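Local coordinates for P22 protein (Trypanosoma brucei, PDB 3JV1), which serves as an accessory factor in mitochondrial RNA editing, specific for the cytochrome oxidase subunit II transcript, and belongs to the Mam33 family, at residues Thr43-Arg48 with Asp159-Trp164; Glu32-Asp37 with Ile56-Thr61; Leu12-Asp17 with Ala168-Trp173. All coordinates share one frame; numbering follows the deposited sequence.

Interaction 1: Thr43-Arg48 with Asp159-Trp164; sequences THFTMR and DQFSLW
Where the antiparallel sheet of this Mam33-family protein packs on the long C-terminal helix 152-181, Phe45 and Phe161 form a T-shaped (edge-to-face) stack. Phe161 presents the edge and Phe45 the face: Phe161 CD2 sits over one face of the Phe45 ring, 3.8 Å from Phe45 CE2. The two ring centroids lie 5.3 Å apart and the planes are turned by 74°, so the slightly positive hydrogens of one rim point into the electron-rich face of the other. Phe45 can reach the helix because its CG stands between the backbone N and the carbonyl carbon (chi1 61°). Met47 CG lies at the edge of the Phe45 ring, in its plane. Ser162 brings OG to that ring's edge, 3.9 Å from Phe45 CE2; its small side chain lets the helix come close, and OG hydrogen-bonds to Ile158 O. Phe161 is held by more aromatic neighbours: Trp164 CE3 lies 4.0 Å above one face of its ring, offset toward the rim, and Phe157 also meets it. The pair belongs to the antiparallel sheet with the C-terminal helix packed across it, as in the Mam33 family.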
loop_
_atom_site.group_PDB
_atom_site.type_symbol
_atom_site.label_atom_id
_atom_site.label_comp_id
_atom_site.label_asym_id
_atom_site.label_seq_id
_atom_site.Cartn_x
_atom_site.Cartn_y
_atom_site.Cartn_z
ATOM N N THR A 43 -1.595 7.725 16.365
ATOM C CA THR A 43 -3.019 7.761 16.062
ATOM C C THR A 43 -3.687 6.378 16.004
ATOM O O THR A 43 -4.826 6.216 16.448
ATOM C CB THR A 43 -3.263 8.558 14.743
ATOM O OG1 THR A 43 -4.658 8.541 14.403
ATOM C CG2 THR A 43 -2.466 7.961 13.615
ATOM N N HIS A 44 -2.985 5.377 15.488
ATOM C CA HIS A 44 -3.551 4.031 15.407
ATOM C C HIS A 44 -3.281 3.186 16.653
ATOM O O HIS A 44 -2.378 2.361 16.671
ATOM C CB HIS A 44 -3.016 3.320 14.162
ATOM C CG HIS A 44 -3.460 3.954 12.880
ATOM N ND1 HIS A 44 -2.958 3.584 11.654
ATOM C CD2 HIS A 44 -4.360 4.936 12.638
ATOM C CE1 HIS A 44 -3.527 4.311 10.709
ATOM N NE2 HIS A 44 -4.383 5.139 11.281
ATOM N N PHE A 45 -4.083 3.388 17.687
ATOM C CA PHE A 45 -3.923 2.658 18.936
ATOM C C PHE A 45 -4.592 1.282 18.908
ATOM O O PHE A 45 -5.335 0.942 17.980
ATOM C CB PHE A 45 -4.492 3.488 20.094
ATOM C CG PHE A 45 -5.965 3.783 19.973
ATOM C CD1 PHE A 45 -6.910 2.884 20.456
ATOM C CD2 PHE A 45 -6.407 4.963 19.375
ATOM C CE1 PHE A 45 -8.274 3.154 20.347
ATOM C CE2 PHE A 45 -7.768 5.247 19.257
ATOM C CZ PHE A 45 -8.708 4.341 19.744
ATOM N N THR A 46 -4.320 0.486 19.934
ATOM C CA THR A 46 -4.904 -0.840 20.020
ATOM C C THR A 46 -5.585 -1.019 21.372
ATOM O O THR A 46 -5.155 -0.450 22.373
ATOM C CB THR A 46 -3.837 -1.933 19.863
ATOM O OG1 THR A 46 -2.985 -1.924 21.011
ATOM C CG2 THR A 46 -2.996 -1.688 18.631
ATOM N N MET A 47 -6.659 -1.799 21.389
ATOM C CA MET A 47 -7.393 -2.084 22.618
ATOM C C MET A 47 -7.445 -3.599 22.781
ATOM O O MET A 47 -7.518 -4.323 21.795
ATOM C CB MET A 47 -8.809 -1.530 22.534
ATOM C CG MET A 47 -8.892 -0.016 22.404
ATOM S SD MET A 47 -10.597 0.578 22.307
ATOM C CE MET A 47 -11.178 0.147 23.947
ATOM N N ARG A 48 -7.404 -4.077 24.022
ATOM C CA ARG A 48 -7.440 -5.506 24.287
ATOM C C ARG A 48 -8.268 -5.839 25.527
ATOM O O ARG A 48 -8.373 -5.040 26.454
ATOM C CB ARG A 48 -6.022 -6.041 24.499
ATOM C CG ARG A 48 -5.021 -5.646 23.431
ATOM C CD ARG A 48 -3.691 -6.339 23.663
ATOM N NE ARG A 48 -2.709 -6.056 22.618
ATOM C CZ ARG A 48 -2.110 -4.880 22.441
ATOM N NH1 ARG A 48 -2.393 -3.857 23.234
ATOM N NH2 ARG A 48 -1.200 -4.736 21.487
ATOM N N ASP A 159 -14.889 6.576 18.533
ATOM C CA ASP A 159 -14.994 7.892 17.898
ATOM C C ASP A 159 -14.623 8.958 18.911
ATOM O O ASP A 159 -13.806 9.839 18.639
ATOM C CB ASP A 159 -16.416 8.173 17.401
ATOM C CG ASP A 159 -16.756 7.428 16.128
ATOM O OD1 ASP A 159 -15.887 7.349 15.231
ATOM O OD2 ASP A 159 -17.903 6.938 16.014
ATOM N N GLN A 160 -15.245 8.879 20.081
ATOM C CA GLN A 160 -14.978 9.832 21.151
ATOM C C GLN A 160 -13.504 9.853 21.551
ATOM O O GLN A 160 -12.907 10.926 21.675
ATOM C CB GLN A 160 -15.842 9.513 22.371
ATOM C CG GLN A 160 -17.224 10.146 22.338
ATOM C CD GLN A 160 -18.106 9.690 23.494
ATOM O OE1 GLN A 160 -17.665 9.622 24.642
ATOM N NE2 GLN A 160 -19.364 9.387 23.191
ATOM N N PHE A 161 -12.909 8.679 21.753
ATOM C CA PHE A 161 -11.504 8.640 22.135
ATOM C C PHE A 161 -10.604 9.190 21.023
ATOM O O PHE A 161 -9.642 9.897 21.291
ATOM C CB PHE A 161 -11.061 7.215 22.482
ATOM C CG PHE A 161 -9.777 7.168 23.251
ATOM C CD1 PHE A 161 -9.765 7.435 24.616
ATOM C CD2 PHE A 161 -8.571 6.930 22.607
ATOM C CE1 PHE A 161 -8.570 7.466 25.329
ATOM C CE2 PHE A 161 -7.368 6.960 23.307
ATOM C CZ PHE A 161 -7.368 7.230 24.671
ATOM N N SER A 162 -10.921 8.856 19.778
ATOM C CA SER A 162 -10.136 9.326 18.641
ATOM C C SER A 162 -10.148 10.844 18.529
ATOM O O SER A 162 -9.129 11.447 18.226
ATOM C CB SER A 162 -10.657 8.714 17.337
ATOM O OG SER A 162 -10.316 7.339 17.241
ATOM N N LEU A 163 -11.305 11.455 18.763
ATOM C CA LEU A 163 -11.415 12.906 18.687
ATOM C C LEU A 163 -10.579 13.555 19.772
ATOM O O LEU A 163 -9.857 14.525 19.529
ATOM C CB LEU A 163 -12.865 13.352 18.851
ATOM C CG LEU A 163 -13.802 13.142 17.667
ATOM C CD1 LEU A 163 -15.190 13.602 18.066
ATOM C CD2 LEU A 163 -13.303 13.912 16.447
ATOM N N TRP A 164 -10.676 13.012 20.976
ATOM C CA TRP A 164 -9.924 13.546 22.093
ATOM C C TRP A 164 -8.418 13.416 21.884
ATOM O O TRP A 164 -7.673 14.358 22.144
ATOM C CB TRP A 164 -10.338 12.841 23.379
ATOM C CG TRP A 164 -9.473 13.185 24.532
ATOM C CD1 TRP A 164 -9.591 14.263 25.356
ATOM C CD2 TRP A 164 -8.312 12.473 24.959
ATOM N NE1 TRP A 164 -8.570 14.269 26.273
ATOM C CE2 TRP A 164 -7.770 13.180 26.052
ATOM C CE3 TRP A 164 -7.675 11.305 24.521
ATOM C CZ2 TRP A 164 -6.615 12.756 26.721
ATOM C CZ3 TRP A 164 -6.528 10.883 25.183
ATOM C CH2 TRP A 164 -6.011 11.609 26.272
#

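Interaction 2: Glu32-Asp37 with Ile56-Thr61; sequences EGWTID and IILQLT
Trp34 reaches past one strand of the antiparallel sheet to meet Ile56 and Leu58. Strands 35-37 and 54-63 stand on either side of strand 46-51, and the nearest CA atoms of the two segments, those of Trp34 and Ile56, are 9.1 Å apart. The backbone hydrogen bonding therefore goes through the middle strand: Thr35 pairs with Arg48, while Leu58 pairs with Met47 and Ile56 with Lys49. No hydrogen bond joins the two segments directly.

What does join them is apolar packing, and the long indole of Trp34 spans the distance over the middle strand. CG of Trp34 lies beside its backbone N (chi1 -69°), from where the indole stretches its six-membered ring across to strand 54-63. The indole and Leu58 cross at about a right angle, and the branched end of Leu58 meets CH2 and CZ3 at the far end of the indole. Ile56 offers CG2, 3.9 Å from Trp34 CH2, while its longer branch leads away from the indole. Helix 152-181 covers this side of the sheet, with Leu154 against Trp34 and Ile158 against Leu58. The tightest point is Leu58 CD2, 3.4 Å from Trp34 CH2 and 3.7 Å from Trp34 CZ3.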
loop_
_atom_site.group_PDB
_atom_site.type_symbol
_atom_site.label_atom_id
_atom_site.label_comp_id
_atom_site.label_asym_id
_atom_site.label_seq_id
_atom_site.Cartn_x
_atom_site.Cartn_y
_atom_site.Cartn_z
ATOM N N GLU A 32 -15.423 -1.015 30.420
ATOM C CA GLU A 32 -15.058 -2.037 31.403
ATOM C C GLU A 32 -14.390 -3.275 30.795
ATOM O O GLU A 32 -14.877 -3.839 29.821
ATOM C CB GLU A 32 -16.317 -2.469 32.159
ATOM C CG GLU A 32 -16.085 -3.208 33.470
ATOM C CD GLU A 32 -15.701 -2.280 34.608
ATOM O OE1 GLU A 32 -16.344 -1.215 34.748
ATOM O OE2 GLU A 32 -14.768 -2.621 35.370
ATOM N N GLY A 33 -13.276 -3.698 31.387
ATOM C CA GLY A 33 -12.569 -4.870 30.899
ATOM C C GLY A 33 -11.543 -4.601 29.815
ATOM O O GLY A 33 -10.626 -5.395 29.610
ATOM N N TRP A 34 -11.686 -3.481 29.120
ATOM C CA TRP A 34 -10.757 -3.139 28.050
ATOM C C TRP A 34 -9.519 -2.415 28.530
ATOM O O TRP A 34 -9.584 -1.570 29.415
ATOM C CB TRP A 34 -11.429 -2.255 27.001
ATOM C CG TRP A 34 -12.468 -2.945 26.187
ATOM C CD1 TRP A 34 -13.809 -2.975 26.423
ATOM C CD2 TRP A 34 -12.255 -3.666 24.970
ATOM N NE1 TRP A 34 -14.450 -3.664 25.420
ATOM C CE2 TRP A 34 -13.518 -4.098 24.514
ATOM C CE3 TRP A 34 -11.118 -3.987 24.216
ATOM C CZ2 TRP A 34 -13.679 -4.836 23.334
ATOM C CZ3 TRP A 34 -11.279 -4.725 23.039
ATOM C CH2 TRP A 34 -12.552 -5.137 22.614
ATOM N N THR A 35 -8.389 -2.765 27.934
ATOM C CA THR A 35 -7.127 -2.119 28.239
ATOM C C THR A 35 -6.858 -1.324 26.970
ATOM O O THR A 35 -7.343 -1.696 25.902
ATOM C CB THR A 35 -5.998 -3.138 28.444
ATOM O OG1 THR A 35 -4.797 -2.443 28.791
ATOM C CG2 THR A 35 -5.749 -3.926 27.170
ATOM N N ILE A 36 -6.120 -0.227 27.069
ATOM C CA ILE A 36 -5.839 0.547 25.875
ATOM C C ILE A 36 -4.367 0.883 25.728
ATOM O O ILE A 36 -3.695 1.278 26.675
ATOM C CB ILE A 36 -6.683 1.832 25.814
ATOM C CG1 ILE A 36 -6.458 2.520 24.469
ATOM C CG2 ILE A 36 -6.332 2.753 26.959
ATOM C CD1 ILE A 36 -7.626 3.372 24.018
ATOM N N ASP A 37 -3.877 0.693 24.512
ATOM C CA ASP A 37 -2.491 0.940 24.181
ATOM C C ASP A 37 -2.454 2.157 23.270
ATOM O O ASP A 37 -2.551 2.035 22.048
ATOM C CB ASP A 37 -1.927 -0.310 23.494
ATOM C CG ASP A 37 -0.554 -0.096 22.905
ATOM O OD1 ASP A 37 0.326 0.443 23.608
ATOM O OD2 ASP A 37 -0.357 -0.487 21.733
ATOM N N ILE A 56 -9.480 -10.556 22.924
ATOM C CA ILE A 56 -10.109 -9.770 21.877
ATOM C C ILE A 56 -9.198 -8.567 21.663
ATOM O O ILE A 56 -8.884 -7.851 22.612
ATOM C CB ILE A 56 -11.508 -9.278 22.308
ATOM C CG1 ILE A 56 -12.285 -10.409 23.005
ATOM C CG2 ILE A 56 -12.262 -8.745 21.092
ATOM C CD1 ILE A 56 -12.497 -11.654 22.178
ATOM N N ILE A 57 -8.772 -8.354 20.423
ATOM C CA ILE A 57 -7.871 -7.253 20.116
ATOM C C ILE A 57 -8.458 -6.316 19.071
ATOM O O ILE A 57 -8.941 -6.759 18.023
ATOM C CB ILE A 57 -6.529 -7.782 19.601
ATOM C CG1 ILE A 57 -5.895 -8.681 20.662
ATOM C CG2 ILE A 57 -5.612 -6.626 19.243
ATOM C CD1 ILE A 57 -4.618 -9.354 20.219
ATOM N N LEU A 58 -8.423 -5.024 19.384
ATOM C CA LEU A 58 -8.926 -3.978 18.505
ATOM C C LEU A 58 -7.739 -3.152 18.036
ATOM O O LEU A 58 -7.062 -2.536 18.853
ATOM C CB LEU A 58 -9.892 -3.064 19.263
ATOM C CG LEU A 58 -11.391 -3.348 19.334
ATOM C CD1 LEU A 58 -12.086 -2.678 18.162
ATOM C CD2 LEU A 58 -11.650 -4.849 19.368
ATOM N N GLN A 59 -7.493 -3.135 16.732
ATOM C CA GLN A 59 -6.376 -2.370 16.174
ATOM C C GLN A 59 -6.891 -1.412 15.110
ATOM O O GLN A 59 -7.396 -1.863 14.079
ATOM C CB GLN A 59 -5.351 -3.297 15.503
ATOM C CG GLN A 59 -5.001 -4.553 16.264
ATOM C CD GLN A 59 -4.066 -5.462 15.479
ATOM O OE1 GLN A 59 -4.321 -5.776 14.316
ATOM N NE2 GLN A 59 -2.984 -5.895 16.118
ATOM N N LEU A 60 -6.776 -0.106 15.347
ATOM C CA LEU A 60 -7.214 0.876 14.351
ATOM C C LEU A 60 -6.285 0.719 13.162
ATOM O O LEU A 60 -5.079 0.563 13.341
ATOM C CB LEU A 60 -7.097 2.300 14.891
ATOM C CG LEU A 60 -8.208 2.851 15.787
ATOM C CD1 LEU A 60 -9.418 3.174 14.937
ATOM C CD2 LEU A 60 -8.551 1.858 16.877
ATOM N N THR A 61 -6.836 0.751 11.953
ATOM C CA THR A 61 -6.017 0.590 10.764
ATOM C C THR A 61 -6.030 1.799 9.832
ATOM O O THR A 61 -5.306 1.824 8.836
ATOM C CB THR A 61 -6.433 -0.668 9.957
ATOM O OG1 THR A 61 -7.818 -0.583 9.616
ATOM C CG2 THR A 61 -6.198 -1.927 10.765
#

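Interaction 3: Leu12-Asp17 with Ala168-Trp173; sequences LRELED and ADYEEW
Glu14 and Tyr170 join helix 2-18 to the long C-terminal helix 152-181, a roughly antiparallel helix pair much like that of the terminal helices in the related p32 proteins. The backbones come closest at Leu15 and Glu171, whose CA atoms are 6.3 Å apart.

From Glu14, CB leaves the helix toward the partner, and CG is anti to the backbone N (chi1 178°). That torsion carries CG to the phenol, 3.1 Å from Tyr170 OH and 4.1 Å from Tyr170 CZ. The chain then bends (chi2 54°), and the turn brings the carboxylate round beside the hydroxyl, with CD 3.3 Å from Tyr170 OH. At the tip, OE2 accepts a hydrogen bond from Tyr170 OH, 2.7 Å long. The hydroxyl arrives on the anti side of OE2, 25° out of the carboxylate plane, while OE2 lies near the plane of the tyrosine ring at its edge. OE2 has a second partner, Arg21 NH1, in a salt bridge; this positive charge probably favours the ionised carboxylate in a largely buried place. Glutamate suits the position because its flexible chain can turn to reach both partners, and tyrosine because a rigid ring carries its donor across the gap.

Beside this polar bond lies a looser van der Waals contact of Leu15, the end of which comes nearer to the partner helix than its first bond suggests; Leu174 adjoins both Glu14 and Leu15. Tyr170 also packs on Tyr125 of the second subunit, placing the helix pair next to the subunit interface. Leu15 reaches Glu171 at two points: Leu15 CG is 4.3 Å from the backbone atom Glu171 O, and, between the side chains, Leu15 CD2 is 4.3 Å from Glu171 CB.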
loop_
_atom_site.group_PDB
_atom_site.type_symbol
_atom_site.label_atom_id
_atom_site.label_comp_id
_atom_site.label_asym_id
_atom_site.label_seq_id
_atom_site.Cartn_x
_atom_site.Cartn_y
_atom_site.Cartn_z
ATOM N N LEU A 12 3.184 29.169 18.325
ATOM C CA LEU A 12 2.822 29.544 19.681
ATOM C C LEU A 12 1.442 30.205 19.659
ATOM O O LEU A 12 0.591 29.908 20.490
ATOM C CB LEU A 12 3.858 30.507 20.265
ATOM C CG LEU A 12 3.578 30.978 21.694
ATOM C CD1 LEU A 12 3.425 29.768 22.606
ATOM C CD2 LEU A 12 4.710 31.886 22.177
ATOM N N ARG A 13 1.229 31.094 18.697
ATOM C CA ARG A 13 -0.050 31.780 18.562
ATOM C C ARG A 13 -1.193 30.777 18.371
ATOM O O ARG A 13 -2.247 30.896 18.989
ATOM C CB ARG A 13 0.008 32.745 17.377
ATOM C CG ARG A 13 -1.336 33.321 16.948
ATOM C CD ARG A 13 -1.148 34.331 15.827
ATOM N NE ARG A 13 -2.397 34.635 15.141
ATOM C CZ ARG A 13 -2.499 35.465 14.108
ATOM N NH1 ARG A 13 -1.423 36.079 13.637
ATOM N NH2 ARG A 13 -3.677 35.676 13.543
ATOM N N GLU A 14 -0.980 29.788 17.514
ATOM C CA GLU A 14 -2.007 28.792 17.263
ATOM C C GLU A 14 -2.274 27.977 18.517
ATOM O O GLU A 14 -3.424 27.727 18.857
ATOM C CB GLU A 14 -1.594 27.891 16.097
ATOM C CG GLU A 14 -2.565 26.757 15.766
ATOM C CD GLU A 14 -3.998 27.216 15.519
ATOM O OE1 GLU A 14 -4.240 28.438 15.388
ATOM O OE2 GLU A 14 -4.886 26.337 15.450
ATOM N N LEU A 15 -1.215 27.586 19.221
ATOM C CA LEU A 15 -1.363 26.802 20.445
ATOM C C LEU A 15 -2.205 27.578 21.457
ATOM O O LEU A 15 -3.097 27.019 22.097
ATOM C CB LEU A 15 0.009 26.495 21.064
ATOM C CG LEU A 15 0.232 25.122 21.717
ATOM C CD1 LEU A 15 1.386 25.227 22.707
ATOM C CD2 LEU A 15 -1.025 24.643 22.435
ATOM N N GLU A 16 -1.915 28.868 21.600
ATOM C CA GLU A 16 -2.658 29.704 22.533
ATOM C C GLU A 16 -4.100 29.873 22.089
ATOM O O GLU A 16 -5.008 29.781 22.908
ATOM C CB GLU A 16 -1.997 31.078 22.676
ATOM C CG GLU A 16 -0.596 31.024 23.260
ATOM C CD GLU A 16 0.026 32.399 23.437
ATOM O OE1 GLU A 16 0.114 33.158 22.443
ATOM O OE2 GLU A 16 0.430 32.722 24.575
ATOM N N ASP A 17 -4.317 30.117 20.798
ATOM C CA ASP A 17 -5.680 30.288 20.291
ATOM C C ASP A 17 -6.486 28.996 20.412
ATOM O O ASP A 17 -7.601 29.000 20.919
ATOM C CB ASP A 17 -5.670 30.740 18.825
ATOM C CG ASP A 17 -5.093 32.129 18.643
ATOM O OD1 ASP A 17 -4.833 32.805 19.662
ATOM O OD2 ASP A 17 -4.902 32.544 17.480
ATOM N N ALA A 168 -5.399 16.211 21.318
ATOM C CA ALA A 168 -4.188 16.208 22.127
ATOM C C ALA A 168 -2.956 16.127 21.218
ATOM O O ALA A 168 -1.959 16.803 21.451
ATOM C CB ALA A 168 -4.208 15.027 23.090
ATOM N N ASP A 169 -3.028 15.293 20.185
ATOM C CA ASP A 169 -1.909 15.146 19.259
ATOM C C ASP A 169 -1.651 16.449 18.519
ATOM O O ASP A 169 -0.505 16.799 18.246
ATOM C CB ASP A 169 -2.176 14.029 18.239
ATOM C CG ASP A 169 -2.042 12.641 18.841
ATOM O OD1 ASP A 169 -1.487 12.508 19.953
ATOM O OD2 ASP A 169 -2.485 11.678 18.184
ATOM N N TYR A 170 -2.725 17.159 18.201
ATOM C CA TYR A 170 -2.616 18.429 17.495
ATOM C C TYR A 170 -1.877 19.465 18.325
ATOM O O TYR A 170 -1.028 20.179 17.810
ATOM C CB TYR A 170 -3.997 18.981 17.141
ATOM C CG TYR A 170 -3.920 20.338 16.487
ATOM C CD1 TYR A 170 -3.164 20.527 15.330
ATOM C CD2 TYR A 170 -4.595 21.438 17.021
ATOM C CE1 TYR A 170 -3.079 21.771 14.719
ATOM C CE2 TYR A 170 -4.517 22.694 16.414
ATOM C CZ TYR A 170 -3.757 22.849 15.264
ATOM O OH TYR A 170 -3.662 24.075 14.653
ATOM N N GLU A 171 -2.205 19.549 19.609
ATOM C CA GLU A 171 -1.547 20.511 20.485
ATOM C C GLU A 171 -0.095 20.125 20.734
ATOM O O GLU A 171 0.766 20.986 20.864
ATOM C CB GLU A 171 -2.282 20.614 21.822
ATOM C CG GLU A 171 -3.728 21.037 21.683
ATOM C CD GLU A 171 -4.407 21.243 23.022
ATOM O OE1 GLU A 171 -5.657 21.220 23.060
ATOM O OE2 GLU A 171 -3.692 21.440 24.028
ATOM N N GLU A 172 0.171 18.828 20.814
ATOM C CA GLU A 172 1.526 18.354 21.042
ATOM C C GLU A 172 2.330 18.628 19.764
ATOM O O GLU A 172 3.524 18.928 19.814
ATOM C CB GLU A 172 1.489 16.863 21.376
ATOM C CG GLU A 172 2.761 16.305 21.981
ATOM C CD GLU A 172 3.751 15.862 20.936
ATOM O OE1 GLU A 172 3.296 15.346 19.892
ATOM O OE2 GLU A 172 4.974 16.015 21.164
ATOM N N TRP A 173 1.646 18.540 18.626
ATOM C CA TRP A 173 2.235 18.802 17.313
ATOM C C TRP A 173 2.715 20.258 17.277
ATOM O O TRP A 173 3.868 20.534 16.966
ATOM C CB TRP A 173 1.170 18.558 16.240
ATOM C CG TRP A 173 1.581 18.829 14.817
ATOM C CD1 TRP A 173 2.256 17.991 13.982
ATOM C CD2 TRP A 173 1.249 19.988 14.042
ATOM N NE1 TRP A 173 2.355 18.547 12.731
ATOM C CE2 TRP A 173 1.745 19.775 12.741
ATOM C CE3 TRP A 173 0.577 21.186 14.324
ATOM C CZ2 TRP A 173 1.590 20.716 11.714
ATOM C CZ3 TRP A 173 0.423 22.125 13.306
ATOM C CH2 TRP A 173 0.928 21.882 12.014
#

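Interactions 1 and 2 meet in the same sheet. Their centres lie 9 Å apart and their segments are bonded through the sheet, Met47 O to Leu58 N at 2.7 Å and Arg48 O to Thr35 N at 2.7 Å, probably hydrogen bonds. Ile36 touches both Phe45 and Phe161, so the two contacts share one sheet-helix core. Interaction 3 lies farther along helix 152-181, its centre 19 Å from that of interaction 1 and 27 Å from that of interaction 2; the nearest atoms of interactions 2 and 3 are about 10 Å apart. That helix covers the sheet first and then pairs with helix 2-18, and interactions 1 and 3 both adjoin the second subunit.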